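Tailspike protein (Acinetobacter phage vB_ApiP_P1, PDB 6E1R) probably recognises and cleaves the capsular polysaccharide of its Acinetobacter host, as a trimeric phage tailspike hydrolase. Local coordinates at residues L367-N380 with L395-L407. Numbering follows the deposited sequence.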
# COMPACT_ATOMS: atom_id res chain seq x y z
N LEU A 367 14.10 12.82 -15.11
CA LEU A 367 14.34 13.90 -14.16
C LEU A 367 15.00 15.10 -14.83
O LEU A 367 15.98 14.94 -15.57
CB LEU A 367 15.22 13.40 -13.01
CG LEU A 367 14.59 12.34 -12.10
CD1 LEU A 367 15.56 11.91 -11.02
CD2 LEU A 367 13.30 12.87 -11.49
N ILE A 368 14.45 16.28 -14.57
CA ILE A 368 15.12 17.54 -14.84
C ILE A 368 15.56 18.21 -13.54
O ILE A 368 15.78 19.42 -13.50
CB ILE A 368 14.24 18.49 -15.67
CG1 ILE A 368 12.90 18.71 -14.98
CG2 ILE A 368 14.04 17.94 -17.07
CD1 ILE A 368 12.05 19.77 -15.63
N SER A 369 15.67 17.43 -12.47
CA SER A 369 15.93 17.96 -11.14
C SER A 369 16.78 16.97 -10.36
O SER A 369 17.16 15.91 -10.88
CB SER A 369 14.62 18.24 -10.40
OG SER A 369 13.94 17.03 -10.10
N ALA A 370 17.08 17.31 -9.11
CA ALA A 370 17.71 16.37 -8.20
C ALA A 370 16.65 15.50 -7.54
O ALA A 370 15.44 15.75 -7.66
CB ALA A 370 18.54 17.11 -7.16
N VAL A 371 17.10 14.47 -6.83
CA VAL A 371 16.17 13.59 -6.14
C VAL A 371 15.74 14.18 -4.81
O VAL A 371 14.54 14.27 -4.51
CB VAL A 371 16.79 12.19 -5.97
CG1 VAL A 371 15.87 11.29 -5.17
CG2 VAL A 371 17.09 11.58 -7.33
N VAL A 372 16.71 14.60 -3.99
CA VAL A 372 16.43 15.23 -2.70
C VAL A 372 17.37 16.40 -2.51
O VAL A 372 18.39 16.53 -3.20
CB VAL A 372 16.56 14.24 -1.52
CG1 VAL A 372 15.49 13.16 -1.59
CG2 VAL A 372 17.95 13.62 -1.50
N GLU A 373 17.02 17.27 -1.56
CA GLU A 373 17.86 18.38 -1.16
C GLU A 373 17.78 18.54 0.35
O GLU A 373 16.68 18.67 0.90
CB GLU A 373 17.45 19.69 -1.85
CG GLU A 373 18.30 20.88 -1.44
CD GLU A 373 17.88 22.17 -2.13
OE1 GLU A 373 17.42 22.11 -3.29
OE2 GLU A 373 18.02 23.24 -1.51
N SER A 374 18.93 18.54 1.01
CA SER A 374 18.96 18.63 2.46
C SER A 374 18.64 20.05 2.91
O SER A 374 18.50 20.98 2.11
CB SER A 374 20.32 18.19 3.00
OG SER A 374 21.33 19.12 2.64
N SER A 375 18.53 20.22 4.23
CA SER A 375 18.28 21.54 4.79
C SER A 375 19.44 22.49 4.55
O SER A 375 19.24 23.71 4.56
CB SER A 375 18.00 21.42 6.29
OG SER A 375 19.04 20.73 6.96
N THR A 376 20.64 21.97 4.33
CA THR A 376 21.82 22.78 4.05
C THR A 376 22.09 22.92 2.56
O THR A 376 23.14 23.44 2.18
CB THR A 376 23.04 22.19 4.75
OG1 THR A 376 23.18 20.81 4.39
CG2 THR A 376 22.88 22.31 6.27
N GLY A 377 21.17 22.46 1.71
CA GLY A 377 21.30 22.61 0.28
C GLY A 377 22.03 21.50 -0.44
O GLY A 377 22.25 21.62 -1.65
N VAL A 378 22.40 20.43 0.25
CA VAL A 378 23.14 19.35 -0.39
C VAL A 378 22.18 18.54 -1.26
O VAL A 378 21.23 17.93 -0.77
CB VAL A 378 23.82 18.45 0.66
CG1 VAL A 378 24.55 17.30 -0.02
CG2 VAL A 378 24.78 19.27 1.52
N LEU A 379 22.44 18.54 -2.57
CA LEU A 379 21.62 17.78 -3.50
C LEU A 379 21.98 16.30 -3.44
O LEU A 379 23.16 15.93 -3.37
CB LEU A 379 21.81 18.30 -4.92
CG LEU A 379 21.39 19.74 -5.21
CD1 LEU A 379 21.74 20.11 -6.65
CD2 LEU A 379 19.90 19.93 -4.95
N ASN A 380 20.95 15.46 -3.46
CA ASN A 380 21.11 14.01 -3.49
C ASN A 380 21.92 13.51 -2.30
O ASN A 380 22.78 12.63 -2.42
CB ASN A 380 21.75 13.56 -4.81
CG ASN A 380 20.96 14.01 -6.02
OD1 ASN A 380 19.73 13.96 -6.03
ND2 ASN A 380 21.66 14.46 -7.05
N LEU A 395 18.17 11.08 -17.02
CA LEU A 395 18.58 12.43 -16.67
C LEU A 395 18.47 13.33 -17.89
O LEU A 395 19.15 13.10 -18.90
CB LEU A 395 20.01 12.44 -16.12
CG LEU A 395 20.21 11.68 -14.80
CD1 LEU A 395 21.65 11.78 -14.34
CD2 LEU A 395 19.26 12.21 -13.73
N ALA A 396 17.62 14.35 -17.79
CA ALA A 396 17.52 15.40 -18.78
C ALA A 396 18.29 16.63 -18.27
O ALA A 396 19.01 16.56 -17.28
CB ALA A 396 16.06 15.71 -19.07
N THR A 397 18.14 17.75 -18.97
CA THR A 397 18.86 18.96 -18.60
C THR A 397 18.45 19.42 -17.20
O THR A 397 17.27 19.69 -16.94
CB THR A 397 18.58 20.07 -19.62
OG1 THR A 397 18.99 19.64 -20.92
CG2 THR A 397 19.35 21.33 -19.25
N GLY A 398 19.43 19.49 -16.30
CA GLY A 398 19.19 19.84 -14.92
C GLY A 398 18.98 18.66 -14.00
O GLY A 398 18.92 18.86 -12.77
N GLY A 399 18.86 17.45 -14.53
CA GLY A 399 18.66 16.29 -13.69
C GLY A 399 19.95 15.75 -13.11
O GLY A 399 21.02 15.84 -13.71
N SER A 400 19.84 15.16 -11.92
CA SER A 400 20.99 14.64 -11.21
C SER A 400 20.52 13.63 -10.17
O SER A 400 19.47 13.82 -9.56
CB SER A 400 21.80 15.75 -10.54
OG SER A 400 21.00 16.45 -9.59
N ILE A 401 21.31 12.57 -9.99
CA ILE A 401 21.04 11.58 -8.95
C ILE A 401 22.19 11.43 -7.97
O ILE A 401 21.99 10.84 -6.90
CB ILE A 401 20.69 10.20 -9.56
CG1 ILE A 401 21.82 9.71 -10.46
CG2 ILE A 401 19.37 10.27 -10.32
CD1 ILE A 401 21.55 8.36 -11.09
N GLY A 402 23.37 11.95 -8.28
CA GLY A 402 24.49 11.85 -7.35
C GLY A 402 24.91 10.41 -7.15
O GLY A 402 25.09 9.65 -8.11
N ASP A 403 25.08 10.02 -5.89
CA ASP A 403 25.48 8.67 -5.53
C ASP A 403 24.29 7.76 -5.24
O ASP A 403 24.48 6.68 -4.69
CB ASP A 403 26.41 8.70 -4.32
CG ASP A 403 27.74 9.36 -4.62
OD1 ASP A 403 28.17 9.33 -5.79
OD2 ASP A 403 28.36 9.91 -3.68
N ILE A 404 23.08 8.18 -5.59
CA ILE A 404 21.89 7.37 -5.37
C ILE A 404 21.81 6.31 -6.46
O ILE A 404 22.01 6.59 -7.65
CB ILE A 404 20.63 8.25 -5.33
CG1 ILE A 404 20.76 9.31 -4.24
CG2 ILE A 404 19.39 7.40 -5.11
CD1 ILE A 404 19.62 10.30 -4.20
N ARG A 405 21.50 5.07 -6.06
CA ARG A 405 21.51 3.96 -6.99
C ARG A 405 20.23 3.92 -7.82
O ARG A 405 19.13 4.15 -7.31
CB ARG A 405 21.67 2.64 -6.24
CG ARG A 405 22.23 1.50 -7.08
CD ARG A 405 22.42 0.25 -6.25
NE ARG A 405 23.16 -0.79 -6.97
CZ ARG A 405 23.28 -2.05 -6.55
NH1 ARG A 405 22.70 -2.43 -5.42
NH2 ARG A 405 23.96 -2.92 -7.27
N THR A 406 20.39 3.62 -9.11
CA THR A 406 19.29 3.40 -10.03
C THR A 406 19.59 2.14 -10.84
O THR A 406 20.68 1.57 -10.76
CB THR A 406 19.05 4.59 -10.97
OG1 THR A 406 20.15 4.72 -11.88
CG2 THR A 406 18.89 5.88 -10.18
N LEU A 407 18.60 1.71 -11.63
CA LEU A 407 18.79 0.52 -12.45
C LEU A 407 19.88 0.73 -13.50
O LEU A 407 20.64 -0.20 -13.81
CB LEU A 407 17.47 0.13 -13.12
CG LEU A 407 16.39 -0.45 -12.21
CD1 LEU A 407 15.14 -0.79 -13.00
CD2 LEU A 407 16.91 -1.67 -11.48
O HOH W 1 25.15 12.04 -3.84
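Asn380 lays its side-chain amide face to face over the Ile401-Gly402 peptide, the planes about 14° from parallel and ND2 3.2 Å from Ile401 C. CG stands beside the backbone N and anti to the carbonyl carbon (chi1 -57°), which directs the amide back over the 400-402 backbone. ND2 of Asn380 donates to Ser400 OG at 3.3 Å, the acceptor lying 16° out of the amide plane. At the other end OD1 of Asn380 accepts Val371 N at 2.8 Å, in the carbonyl plane; with both ends bonded, the amide's rotation is fixed. Ser400 OG also touches Ala370 CB. Beside the CB of Asn380, Ile404 and Val371 reach toward each other tip to tip, CD1 of Ile404 lying 3.8 Å from Val371 CB. These residues belong to the last turns of a right-handed parallel beta-helix, the usual body of tailspikes: strand 372-373 is the last, within this chain, of one parallel sheet, and Val371 marks the corner leading into it. Phe360 also packs on Val371, and Ile385 on Ile404. Ala396 N to Leu367 O (2.8 Å) ends the parallel Leu367-Leu395 pairing; beyond it, Ser400 N bonds Ser369 O (3.0 Å) from above the carbonyl plane. Ile368, partly exposed, sets CG2 on Ala396 CB at 3.6 Å.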